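Local coordinates for protein Phthiocerol/phthiodiolone dimycocerosyl transferase (Mycobacterium tuberculosis, PDB 1Q9J) that probably catalyses the transfer of mycocerosyl chains from mycocerosic acid synthase onto phthiocerol and related alcohols, the final step in making dimycocerosate ester lipids, at residues A[224-229]-A[412-417]; A[241-246]-A[298-303]; A[260-265]-A[288-293]; A[388-393]-A[405-410]. All blocks are in the same frame, centred on the assembly; numbering follows the deposited sequence.

Interaction 1: A[224-229]-A[412-417]; sequences SDLMAF and TVPSEY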
loop_
_atom_site.group_PDB
_atom_site.type_symbol
_atom_site.label_atom_id
_atom_site.label_comp_id
_atom_site.label_asym_id
_atom_site.label_seq_id
_atom_site.Cartn_x
_atom_site.Cartn_y
_atom_site.Cartn_z
ATOM N N SER A 224 17.436 -4.667 15.091
ATOM C CA SER A 224 18.268 -5.875 15.123
ATOM C C SER A 224 17.914 -6.823 16.265
ATOM O O SER A 224 18.048 -8.043 16.141
ATOM C CB SER A 224 19.748 -5.496 15.218
ATOM O OG SER A 224 20.155 -4.835 14.034
ATOM N N ASP A 225 17.467 -6.247 17.374
ATOM C CA ASP A 225 17.066 -7.001 18.553
ATOM C C ASP A 225 15.772 -7.734 18.258
ATOM O O ASP A 225 15.613 -8.904 18.603
ATOM C CB ASP A 225 16.847 -6.049 19.730
ATOM C CG ASP A 225 18.095 -5.855 20.573
ATOM O OD1 ASP A 225 19.195 -5.649 20.002
ATOM O OD2 ASP A 225 17.960 -5.899 21.816
ATOM N N LEU A 226 14.840 -7.032 17.619
ATOM C CA LEU A 226 13.556 -7.629 17.285
ATOM C C LEU A 226 13.760 -8.665 16.181
ATOM O O LEU A 226 13.079 -9.692 16.152
ATOM C CB LEU A 226 12.560 -6.550 16.840
ATOM C CG LEU A 226 11.078 -6.944 16.833
ATOM C CD1 LEU A 226 10.659 -7.425 18.210
ATOM C CD2 LEU A 226 10.231 -5.755 16.405
ATOM N N MET A 227 14.705 -8.408 15.281
ATOM C CA MET A 227 14.974 -9.358 14.206
ATOM C C MET A 227 15.596 -10.634 14.753
ATOM O O MET A 227 15.161 -11.742 14.424
ATOM C CB MET A 227 15.897 -8.752 13.152
ATOM C CG MET A 227 15.214 -7.735 12.275
ATOM S SD MET A 227 16.204 -7.318 10.849
ATOM C CE MET A 227 17.204 -5.934 11.483
ATOM N N ALA A 228 16.624 -10.470 15.580
ATOM C CA ALA A 228 17.296 -11.605 16.191
ATOM C C ALA A 228 16.245 -12.453 16.906
ATOM O O ALA A 228 16.241 -13.672 16.780
ATOM C CB ALA A 228 18.351 -11.121 17.175
ATOM N N PHE A 229 15.352 -11.797 17.643
ATOM C CA PHE A 229 14.290 -12.489 18.364
ATOM C C PHE A 229 13.383 -13.175 17.365
ATOM O O PHE A 229 12.753 -14.182 17.673
ATOM C CB PHE A 229 13.457 -11.495 19.169
ATOM C CG PHE A 229 12.215 -12.089 19.767
ATOM C CD1 PHE A 229 12.262 -12.760 20.981
ATOM C CD2 PHE A 229 10.994 -11.978 19.116
ATOM C CE1 PHE A 229 11.104 -13.315 21.547
ATOM C CE2 PHE A 229 9.833 -12.529 19.671
ATOM C CZ PHE A 229 9.890 -13.199 20.890
ATOM N N THR A 412 10.434 -4.690 24.178
ATOM C CA THR A 412 10.372 -5.458 25.409
ATOM C C THR A 412 10.535 -6.957 25.144
ATOM O O THR A 412 11.379 -7.619 25.747
ATOM C CB THR A 412 9.019 -5.223 26.117
ATOM O OG1 THR A 412 8.918 -3.849 26.507
ATOM C CG2 THR A 412 8.885 -6.109 27.341
ATOM N N VAL A 413 9.720 -7.482 24.236
ATOM C CA VAL A 413 9.737 -8.899 23.895
ATOM C C VAL A 413 11.111 -9.494 23.572
ATOM O O VAL A 413 11.444 -10.586 24.038
ATOM C CB VAL A 413 8.796 -9.178 22.706
ATOM C CG1 VAL A 413 8.670 -10.675 22.483
ATOM C CG2 VAL A 413 7.431 -8.566 22.972
ATOM N N PRO A 414 11.928 -8.790 22.776
ATOM C CA PRO A 414 13.253 -9.313 22.427
ATOM C C PRO A 414 14.218 -9.463 23.601
ATOM O O PRO A 414 15.014 -10.406 23.644
ATOM C CB PRO A 414 13.750 -8.316 21.383
ATOM C CG PRO A 414 13.134 -7.038 21.834
ATOM C CD PRO A 414 11.723 -7.458 22.183
ATOM N N SER A 415 14.141 -8.539 24.554
ATOM C CA SER A 415 15.020 -8.572 25.720
ATOM C C SER A 415 14.511 -9.524 26.793
ATOM O O SER A 415 15.151 -10.531 27.100
ATOM C CB SER A 415 15.160 -7.171 26.323
ATOM O OG SER A 415 13.935 -6.740 26.885
ATOM N N GLU A 416 13.353 -9.197 27.355
ATOM C CA GLU A 416 12.758 -10.002 28.410
ATOM C C GLU A 416 11.613 -10.896 27.949
ATOM O O GLU A 416 10.451 -10.482 27.951
ATOM C CB GLU A 416 12.261 -9.092 29.533
ATOM C CG GLU A 416 11.405 -7.936 29.054
ATOM C CD GLU A 416 10.429 -7.445 30.111
ATOM O OE1 GLU A 416 10.874 -6.973 31.179
ATOM O OE2 GLU A 416 9.206 -7.541 29.873
ATOM N N TYR A 417 11.940 -12.124 27.563
ATOM C CA TYR A 417 10.922 -13.072 27.125
ATOM C C TYR A 417 10.897 -14.300 28.042
ATOM O O TYR A 417 9.837 -14.881 28.283
ATOM C CB TYR A 417 11.169 -13.488 25.667
ATOM C CG TYR A 417 10.108 -14.421 25.118
ATOM C CD1 TYR A 417 8.751 -14.178 25.354
ATOM C CD2 TYR A 417 10.459 -15.564 24.396
ATOM C CE1 TYR A 417 7.772 -15.054 24.896
ATOM C CE2 TYR A 417 9.485 -16.448 23.929
ATOM C CZ TYR A 417 8.144 -16.188 24.187
ATOM O OH TYR A 417 7.179 -17.068 23.755
#
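Phe229, near the C-terminal end of helix 220-230, lies against Pro414 in the stretch that follows helix 399-412, and these two residues bury more surface than any others of the contact. Their beta carbons are 3.9 Å apart, Phe229 CB to Pro414 CB, and the alpha carbon of Pro414 sits obliquely to the phenyl ring. With CG anti to the backbone N (chi1 171°), the ring reaches past the proline towards Val413 and Tyr417. Its far corner meets the valine, Phe229 CE2 to Val413 CG1 being 3.6 Å, again from an oblique direction. The rim is also turned on Tyr417 in a T-shaped (edge-to-face) stack, in which Phe229 presents the edge and Tyr417 the face. Centroids are 5.4 Å apart and the planes stand at 87°, with Phe229 CE1 coming to 3.7 Å from Tyr417 CD2. The same Pro414 CB also lies 3.4 Å from Asp225 O, while Pro414 CD touches Leu226 CD1. The turn that presents Pro414 is tied within itself: Thr412 O accepts from both Ser415 OG (2.9 Å) and Glu416 N. No hydrogen bond crosses between the segments. Tyr417 spends its hydroxyl instead on Asp299, and the His233 ring meets those of both Phe229 and Tyr417. The C-terminal tail is thus laid across helix 220-230 where the N-terminal end of helix 300-317 also arrives, Val301 touching Phe229 and Tyr417, Ile300 touching Val413, and Leu237 of helix 237-253 touching Leu226.

Interaction 2: A[241-246]-A[298-303]; sequences VAAAIL and TDIVDL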
loop_
_atom_site.group_PDB
_atom_site.type_symbol
_atom_site.label_atom_id
_atom_site.label_comp_id
_atom_site.label_asym_id
_atom_site.label_seq_id
_atom_site.Cartn_x
_atom_site.Cartn_y
_atom_site.Cartn_z
ATOM N N VAL A 241 5.381 -8.274 14.511
ATOM C CA VAL A 241 4.734 -6.971 14.478
ATOM C C VAL A 241 3.218 -7.088 14.538
ATOM O O VAL A 241 2.561 -6.328 15.253
ATOM C CB VAL A 241 5.107 -6.170 13.202
ATOM C CG1 VAL A 241 4.273 -4.894 13.129
ATOM C CG2 VAL A 241 6.590 -5.807 13.219
ATOM N N ALA A 242 2.655 -8.036 13.799
ATOM C CA ALA A 242 1.207 -8.200 13.793
ATOM C C ALA A 242 0.714 -8.613 15.172
ATOM O O ALA A 242 -0.330 -8.152 15.637
ATOM C CB ALA A 242 0.805 -9.243 12.757
ATOM N N ALA A 243 1.467 -9.505 15.809
ATOM C CA ALA A 243 1.131 -9.976 17.146
ATOM C C ALA A 243 1.105 -8.745 18.056
ATOM O O ALA A 243 0.110 -8.472 18.729
ATOM C CB ALA A 243 2.174 -10.966 17.623
ATOM N N ALA A 244 2.201 -7.993 18.051
ATOM C CA ALA A 244 2.288 -6.790 18.864
ATOM C C ALA A 244 1.071 -5.892 18.630
ATOM O O ALA A 244 0.469 -5.374 19.575
ATOM C CB ALA A 244 3.571 -6.028 18.550
ATOM N N ILE A 245 0.709 -5.701 17.370
ATOM C CA ILE A 245 -0.441 -4.878 17.033
ATOM C C ILE A 245 -1.720 -5.490 17.608
ATOM O O ILE A 245 -2.495 -4.811 18.279
ATOM C CB ILE A 245 -0.568 -4.751 15.496
ATOM C CG1 ILE A 245 0.599 -3.937 14.975
ATOM C CG2 ILE A 245 -1.890 -4.111 15.106
ATOM C CD1 ILE A 245 0.761 -4.012 13.506
ATOM N N LEU A 246 -1.932 -6.777 17.347
ATOM C CA LEU A 246 -3.127 -7.463 17.824
ATOM C C LEU A 246 -3.251 -7.507 19.350
ATOM O O LEU A 246 -4.355 -7.396 19.891
ATOM C CB LEU A 246 -3.187 -8.878 17.241
ATOM C CG LEU A 246 -3.588 -8.951 15.767
ATOM C CD1 LEU A 246 -3.274 -10.321 15.210
ATOM C CD2 LEU A 246 -5.076 -8.631 15.632
ATOM N N THR A 298 -2.266 -14.890 26.557
ATOM C CA THR A 298 -1.822 -15.130 25.189
ATOM C C THR A 298 -0.376 -14.705 24.985
ATOM O O THR A 298 0.016 -13.596 25.351
ATOM C CB THR A 298 -2.697 -14.391 24.191
ATOM O OG1 THR A 298 -4.026 -14.920 24.249
ATOM C CG2 THR A 298 -2.148 -14.565 22.785
ATOM N N ASP A 299 0.412 -15.598 24.401
ATOM C CA ASP A 299 1.825 -15.334 24.168
ATOM C C ASP A 299 2.127 -14.842 22.755
ATOM O O ASP A 299 1.514 -15.278 21.782
ATOM C CB ASP A 299 2.635 -16.594 24.474
ATOM C CG ASP A 299 4.114 -16.408 24.234
ATOM O OD1 ASP A 299 4.598 -16.864 23.177
ATOM O OD2 ASP A 299 4.786 -15.800 25.097
ATOM N N ILE A 300 3.083 -13.924 22.660
ATOM C CA ILE A 300 3.490 -13.347 21.386
ATOM C C ILE A 300 3.744 -14.406 20.327
ATOM O O ILE A 300 3.017 -14.481 19.338
ATOM C CB ILE A 300 4.755 -12.459 21.573
ATOM C CG1 ILE A 300 4.324 -11.012 21.816
ATOM C CG2 ILE A 300 5.679 -12.535 20.367
ATOM C CD1 ILE A 300 3.630 -10.377 20.637
ATOM N N VAL A 301 4.768 -15.226 20.537
ATOM C CA VAL A 301 5.105 -16.270 19.583
ATOM C C VAL A 301 3.909 -17.173 19.302
ATOM O O VAL A 301 3.670 -17.543 18.161
ATOM C CB VAL A 301 6.273 -17.116 20.093
ATOM C CG1 VAL A 301 6.801 -17.991 18.972
ATOM C CG2 VAL A 301 7.362 -16.213 20.629
ATOM N N ASP A 302 3.154 -17.523 20.333
ATOM C CA ASP A 302 1.995 -18.376 20.134
ATOM C C ASP A 302 1.071 -17.776 19.085
ATOM O O ASP A 302 0.667 -18.453 18.139
ATOM C CB ASP A 302 1.234 -18.568 21.449
ATOM C CG ASP A 302 1.504 -19.922 22.096
ATOM O OD1 ASP A 302 2.671 -20.187 22.467
ATOM O OD2 ASP A 302 0.542 -20.717 22.235
ATOM N N LEU A 303 0.750 -16.497 19.258
ATOM C CA LEU A 303 -0.133 -15.767 18.339
ATOM C C LEU A 303 0.521 -15.616 16.962
ATOM O O LEU A 303 -0.068 -15.966 15.945
ATOM C CB LEU A 303 -0.449 -14.381 18.921
ATOM C CG LEU A 303 -1.468 -13.507 18.206
ATOM C CD1 LEU A 303 -2.819 -14.178 18.223
ATOM C CD2 LEU A 303 -1.530 -12.148 18.883
#
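Ala243 is the first residue of helix 237-253 here to meet the opening turn of helix 300-317, and it does so with its methyl group directed at Ile300. Ala243 CB lies 3.4 Å from Ile300 CD1, and the backbones come close at this point, the alpha carbons of Ala243 and Ile300 being 5.9 Å apart. The small residue also exposes its own main chain to the partner: Ala243 CA is 3.8 Å from Leu303 CD2. At Ala244 the methyl points away towards helix 399-412, but the backbone still takes part, with Ala244 N 3.8 Å from Ile300 CD1. One turn beyond Ala243, Leu246 offers its CB to the same leucine branch, Leu303 CD2, at 4.0 Å, while its outer branches pack on Tyr262. Leu303, whose CG is anti to the backbone N (chi1 -174°), therefore extends CD2 between Ala243 and Leu246. The start of the partner helix is capped away from this contact. Asp299 is its N-cap, accepting from Asp302 N at 3.3 Å with an N-H...O angle of 159°, and the same OD1 is bonded by Tyr417 OH. The side chains that meet across the interface are all apolar, and no hydrogen bond joins the segments. Association here rests on buried hydrocarbon and close fit, and the polar groups are satisfied separately: the helix start would be expected to favour the charged form of the Asp299 carboxylate, outside the oily seam.

Interaction 3: A[260-265]-A[288-293]; sequences IPYVYP and ASYLAE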
loop_
_atom_site.group_PDB
_atom_site.type_symbol
_atom_site.label_atom_id
_atom_site.label_comp_id
_atom_site.label_asym_id
_atom_site.label_seq_id
_atom_site.Cartn_x
_atom_site.Cartn_y
_atom_site.Cartn_z
ATOM N N ILE A 260 -10.633 -10.489 17.968
ATOM C CA ILE A 260 -10.148 -9.375 17.170
ATOM C C ILE A 260 -9.908 -9.817 15.737
ATOM O O ILE A 260 -8.893 -10.443 15.432
ATOM C CB ILE A 260 -8.826 -8.812 17.712
ATOM C CG1 ILE A 260 -9.052 -8.194 19.087
ATOM C CG2 ILE A 260 -8.265 -7.773 16.739
ATOM C CD1 ILE A 260 -7.776 -7.752 19.748
ATOM N N PRO A 261 -10.850 -9.502 14.841
ATOM C CA PRO A 261 -10.739 -9.864 13.424
ATOM C C PRO A 261 -9.553 -9.156 12.769
ATOM O O PRO A 261 -9.442 -7.934 12.832
ATOM C CB PRO A 261 -12.085 -9.426 12.847
ATOM C CG PRO A 261 -12.475 -8.282 13.739
ATOM C CD PRO A 261 -12.103 -8.775 15.104
ATOM N N TYR A 262 -8.668 -9.931 12.153
ATOM C CA TYR A 262 -7.486 -9.373 11.512
ATOM C C TYR A 262 -7.474 -9.628 10.005
ATOM O O TYR A 262 -7.964 -10.654 9.531
ATOM C CB TYR A 262 -6.236 -9.961 12.175
ATOM C CG TYR A 262 -4.917 -9.468 11.628
ATOM C CD1 TYR A 262 -4.716 -8.127 11.316
ATOM C CD2 TYR A 262 -3.847 -10.343 11.473
ATOM C CE1 TYR A 262 -3.472 -7.674 10.863
ATOM C CE2 TYR A 262 -2.607 -9.901 11.027
ATOM C CZ TYR A 262 -2.421 -8.573 10.722
ATOM O OH TYR A 262 -1.186 -8.161 10.257
ATOM N N VAL A 263 -6.944 -8.675 9.247
ATOM C CA VAL A 263 -6.872 -8.821 7.799
ATOM C C VAL A 263 -5.623 -8.144 7.254
ATOM O O VAL A 263 -5.281 -7.032 7.654
ATOM C CB VAL A 263 -8.094 -8.199 7.091
ATOM C CG1 VAL A 263 -7.993 -8.456 5.595
ATOM C CG2 VAL A 263 -9.385 -8.765 7.643
ATOM N N TYR A 264 -4.928 -8.830 6.356
ATOM C CA TYR A 264 -3.734 -8.264 5.746
ATOM C C TYR A 264 -3.663 -8.684 4.283
ATOM O O TYR A 264 -4.335 -9.639 3.855
ATOM C CB TYR A 264 -2.457 -8.664 6.504
ATOM C CG TYR A 264 -2.272 -10.146 6.704
ATOM C CD1 TYR A 264 -1.178 -10.811 6.164
ATOM C CD2 TYR A 264 -3.196 -10.886 7.429
ATOM C CE1 TYR A 264 -1.011 -12.177 6.338
ATOM C CE2 TYR A 264 -3.039 -12.252 7.612
ATOM C CZ TYR A 264 -1.945 -12.895 7.062
ATOM O OH TYR A 264 -1.806 -14.256 7.235
ATOM N N PRO A 265 -2.848 -7.973 3.496
ATOM C CA PRO A 265 -2.693 -8.254 2.068
ATOM C C PRO A 265 -1.845 -9.474 1.707
ATOM O O PRO A 265 -0.940 -9.845 2.449
ATOM C CB PRO A 265 -2.078 -6.961 1.552
ATOM C CG PRO A 265 -1.158 -6.577 2.684
ATOM C CD PRO A 265 -2.014 -6.824 3.906
ATOM N N ALA A 288 -6.227 -11.921 3.443
ATOM C CA ALA A 288 -6.133 -13.071 4.317
ATOM C C ALA A 288 -6.812 -12.710 5.636
ATOM O O ALA A 288 -6.413 -11.753 6.299
ATOM C CB ALA A 288 -4.664 -13.418 4.549
ATOM N N SER A 289 -7.848 -13.459 6.008
ATOM C CA SER A 289 -8.548 -13.196 7.263
ATOM C C SER A 289 -7.948 -14.035 8.385
ATOM O O SER A 289 -7.248 -15.021 8.135
ATOM C CB SER A 289 -10.043 -13.501 7.136
ATOM O OG SER A 289 -10.280 -14.870 6.855
ATOM N N TYR A 290 -8.222 -13.631 9.621
ATOM C CA TYR A 290 -7.703 -14.322 10.793
ATOM C C TYR A 290 -8.336 -13.785 12.064
ATOM O O TYR A 290 -8.050 -12.657 12.464
ATOM C CB TYR A 290 -6.201 -14.126 10.900
ATOM C CG TYR A 290 -5.642 -14.691 12.177
ATOM C CD1 TYR A 290 -5.541 -16.064 12.362
ATOM C CD2 TYR A 290 -5.241 -13.855 13.214
ATOM C CE1 TYR A 290 -5.049 -16.592 13.546
ATOM C CE2 TYR A 290 -4.750 -14.372 14.404
ATOM C CZ TYR A 290 -4.654 -15.739 14.563
ATOM O OH TYR A 290 -4.145 -16.263 15.727
ATOM N N LEU A 291 -9.169 -14.596 12.710
ATOM C CA LEU A 291 -9.838 -14.184 13.945
ATOM C C LEU A 291 -8.946 -14.415 15.158
ATOM O O LEU A 291 -8.890 -15.519 15.684
ATOM C CB LEU A 291 -11.138 -14.965 14.120
ATOM C CG LEU A 291 -12.102 -14.484 15.198
ATOM C CD1 LEU A 291 -12.495 -13.024 14.942
ATOM C CD2 LEU A 291 -13.333 -15.385 15.183
ATOM N N ALA A 292 -8.254 -13.370 15.600
ATOM C CA ALA A 292 -7.371 -13.475 16.750
ATOM C C ALA A 292 -8.169 -13.448 18.044
ATOM O O ALA A 292 -9.043 -12.599 18.238
ATOM C CB ALA A 292 -6.358 -12.346 16.740
ATOM N N GLU A 293 -7.861 -14.393 18.925
ATOM C CA GLU A 293 -8.533 -14.495 20.211
ATOM C C GLU A 293 -7.486 -14.368 21.305
ATOM O O GLU A 293 -6.934 -15.362 21.777
ATOM C CB GLU A 293 -9.266 -15.831 20.300
ATOM C CG GLU A 293 -10.223 -16.042 19.137
ATOM C CD GLU A 293 -10.978 -17.344 19.218
ATOM O OE1 GLU A 293 -10.325 -18.402 19.365
ATOM O OE2 GLU A 293 -12.223 -17.310 19.114
#
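Tyr264 and Ala288 face each other as a hydrogen-bonded pair of an antiparallel ladder, the methyl of Ala288 resting over a face of the tyrosine ring. This CH-pi contact places Ala288 CB 4.0 Å from the ring centroid, 24° off the normal; Tyr264 CG stands between its backbone N and carbonyl carbon (chi1 54°), which swings the ring over the neighbouring strand. In the main chain of the same pair, Ala288 N bonds Tyr264 O at 3.0 Å, with Tyr264 N returning a longer bond to Ala288 O. Further along, Tyr262 N to Tyr290 O is 2.8 Å, its reverse bond weak, and Ile260 N to Ala292 O is 2.7 Å. Between these pairs, Pro261 faces Leu291 and Val263 faces Ser289, so the proline's missing N-H costs the ladder nothing. Tyr262 CB comes to the edge of the Tyr290 ring, 4.2 Å from Tyr290 CD2. Outward, Tyr290 OH is fixed by Asp306, and Pro261 and Val263 bond the next strand through Val342 and Cys344. The Tyr264 side chain lies about 8 Å from that of Arg312, implicated by similarity in carrier-protein recognition. Main-chain bonding thus sets the register, while ring and methyl contacts line the face of Ile260, Tyr262, Tyr264, Ala288 and Tyr290, on which helices 237-253 and 300-317 pack.

Interaction 4: A[388-393]-A[405-410]; sequences LIIEHH and AIRSLL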
loop_
_atom_site.group_PDB
_atom_site.type_symbol
_atom_site.label_atom_id
_atom_site.label_comp_id
_atom_site.label_asym_id
_atom_site.label_seq_id
_atom_site.Cartn_x
_atom_site.Cartn_y
_atom_site.Cartn_z
ATOM N N LEU A 388 13.029 -0.395 11.802
ATOM C CA LEU A 388 11.622 -0.709 11.664
ATOM C C LEU A 388 10.810 0.552 11.847
ATOM O O LEU A 388 11.123 1.376 12.701
ATOM C CB LEU A 388 11.179 -1.729 12.709
ATOM C CG LEU A 388 9.657 -1.882 12.819
ATOM C CD1 LEU A 388 9.083 -2.311 11.488
ATOM C CD2 LEU A 388 9.314 -2.885 13.899
ATOM N N ILE A 389 9.765 0.694 11.044
ATOM C CA ILE A 389 8.901 1.854 11.119
ATOM C C ILE A 389 7.440 1.434 11.228
ATOM O O ILE A 389 6.900 0.781 10.333
ATOM C CB ILE A 389 9.050 2.730 9.876
ATOM C CG1 ILE A 389 10.496 3.151 9.700
ATOM C CG2 ILE A 389 8.167 3.953 9.996
ATOM C CD1 ILE A 389 10.733 3.874 8.394
ATOM N N ILE A 390 6.810 1.815 12.332
ATOM C CA ILE A 390 5.408 1.508 12.563
ATOM C C ILE A 390 4.599 2.718 12.105
ATOM O O ILE A 390 5.067 3.855 12.201
ATOM C CB ILE A 390 5.123 1.287 14.054
ATOM C CG1 ILE A 390 5.912 0.095 14.576
ATOM C CG2 ILE A 390 3.650 1.043 14.269
ATOM C CD1 ILE A 390 5.763 -0.084 16.078
ATOM N N GLU A 391 3.386 2.463 11.620
ATOM C CA GLU A 391 2.500 3.520 11.155
ATOM C C GLU A 391 1.030 3.212 11.385
ATOM O O GLU A 391 0.603 2.058 11.363
ATOM C CB GLU A 391 2.709 3.788 9.668
ATOM C CG GLU A 391 4.019 4.445 9.333
ATOM C CD GLU A 391 4.042 4.968 7.913
ATOM O OE1 GLU A 391 5.092 5.475 7.471
ATOM O OE2 GLU A 391 3.000 4.863 7.235
ATOM N N HIS A 392 0.260 4.265 11.603
ATOM C CA HIS A 392 -1.166 4.136 11.811
ATOM C C HIS A 392 -1.739 5.241 10.914
ATOM O O HIS A 392 -1.354 6.414 11.018
ATOM C CB HIS A 392 -1.498 4.369 13.279
ATOM C CG HIS A 392 -2.791 3.746 13.717
ATOM N ND1 HIS A 392 -3.791 3.398 12.834
ATOM C CD2 HIS A 392 -3.273 3.484 14.953
ATOM C CE1 HIS A 392 -4.839 2.954 13.510
ATOM N NE2 HIS A 392 -4.551 2.997 14.797
ATOM N N HIS A 393 -2.622 4.824 10.013
ATOM C CA HIS A 393 -3.261 5.684 9.036
ATOM C C HIS A 393 -4.718 5.827 9.363
ATOM O O HIS A 393 -5.310 4.914 9.932
ATOM C CB HIS A 393 -3.163 5.070 7.646
ATOM C CG HIS A 393 -1.766 4.936 7.142
ATOM N ND1 HIS A 393 -1.207 5.832 6.258
ATOM C CD2 HIS A 393 -0.814 4.008 7.392
ATOM C CE1 HIS A 393 0.029 5.460 5.982
ATOM N NE2 HIS A 393 0.293 4.355 6.658
ATOM N N ALA A 405 2.118 2.064 22.298
ATOM C CA ALA A 405 1.919 0.846 23.085
ATOM C C ALA A 405 2.625 -0.291 22.361
ATOM O O ALA A 405 3.323 -1.102 22.969
ATOM C CB ALA A 405 0.432 0.538 23.209
ATOM N N ILE A 406 2.421 -0.324 21.050
ATOM C CA ILE A 406 3.015 -1.314 20.172
ATOM C C ILE A 406 4.515 -1.056 20.102
ATOM O O ILE A 406 5.320 -1.986 20.033
ATOM C CB ILE A 406 2.413 -1.191 18.761
ATOM C CG1 ILE A 406 0.907 -1.454 18.828
ATOM C CG2 ILE A 406 3.102 -2.144 17.801
ATOM C CD1 ILE A 406 0.181 -1.207 17.536
ATOM N N ARG A 407 4.875 0.221 20.136
ATOM C CA ARG A 407 6.268 0.658 20.072
ATOM C C ARG A 407 7.114 0.012 21.163
ATOM O O ARG A 407 8.047 -0.737 20.879
ATOM C CB ARG A 407 6.333 2.185 20.218
ATOM C CG ARG A 407 7.328 2.904 19.297
ATOM C CD ARG A 407 8.785 2.668 19.672
ATOM N NE ARG A 407 9.132 1.250 19.645
ATOM C CZ ARG A 407 9.085 0.480 18.560
ATOM N NH1 ARG A 407 8.709 0.987 17.395
ATOM N NH2 ARG A 407 9.409 -0.806 18.642
ATOM N N SER A 408 6.781 0.306 22.416
ATOM C CA SER A 408 7.535 -0.230 23.541
ATOM C C SER A 408 7.442 -1.757 23.620
ATOM O O SER A 408 8.355 -2.417 24.118
ATOM C CB SER A 408 7.046 0.407 24.848
ATOM O OG SER A 408 8.109 0.561 25.786
ATOM N N LEU A 409 6.348 -2.314 23.110
ATOM C CA LEU A 409 6.149 -3.758 23.139
ATOM C C LEU A 409 7.122 -4.500 22.227
ATOM O O LEU A 409 7.500 -5.634 22.513
ATOM C CB LEU A 409 4.710 -4.107 22.759
ATOM C CG LEU A 409 4.258 -5.551 22.963
ATOM C CD1 LEU A 409 4.594 -6.011 24.363
ATOM C CD2 LEU A 409 2.757 -5.643 22.717
ATOM N N LEU A 410 7.533 -3.864 21.134
ATOM C CA LEU A 410 8.475 -4.495 20.215
ATOM C C LEU A 410 9.908 -4.370 20.718
ATOM O O LEU A 410 10.838 -4.935 20.133
ATOM C CB LEU A 410 8.364 -3.877 18.814
ATOM C CG LEU A 410 7.124 -4.198 17.972
ATOM C CD1 LEU A 410 7.218 -3.467 16.647
ATOM C CD2 LEU A 410 7.026 -5.701 17.739
#
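The backbone N of Leu410, whose side chain reaches both Leu388 and Ile390 on the facing strand, is shared by two carbonyls of its own helix, Ile406 O at 3.1 Å and Arg407 O at 3.2 Å. From this last turn Leu410 directs CD1 at the strand. It meets Leu388 CD2 at 3.5 Å, the two side chains crossing at about a right angle, and Ile390 CD1 at 3.7 Å, tip to tip. Ile390 buries the largest area of the contact and does so with the end of its chain: CG1 is anti to the carbonyl carbon and chi2 is extended (175°), carrying CD1 out to the side chains of the helix. One helical turn before Leu410, Ile406 CG2 lies 3.8 Å from Ile390 CD1. Arg407 begins pointing along the interface, but bends at chi2 and chi3 so that its guanidinium doubles back, with NH1 3.4 Å from Ile390 CD1, the methyl approaching the guanidinium obliquely. Strand 387-393 is bonded to strands 213-216 and 378-384, and the axes of 388-393 and 405-410 run nearly antiparallel, at 159°. A strand followed by a helix that folds back over the sheet is one unit of a two-layer alpha/beta sandwich, consistent with the CoA-dependent acyltransferase clan to which the family belongs.

Interactions 2, 3 and 4 are buried, and all belong to one two-layer domain, whereas interaction 1 is only partly buried and lies furthest out, where the chain's end closes over the helical layer. Interactions 3 and 4 reach the same sheet, the first at its outermost strand and the second further across it, and do not touch. Interaction 2 stands between them, Leu246 and Leu303 packing on the tyrosines of interaction 3, and Ala244 and Ile245 on the helix of interaction 4. Hydrogen bonds cross only within the sheet of interaction 3; the contacts that involve helices are mainly hydrocarbon, with an arginine end added in interaction 4 and an aromatic stack in interaction 1.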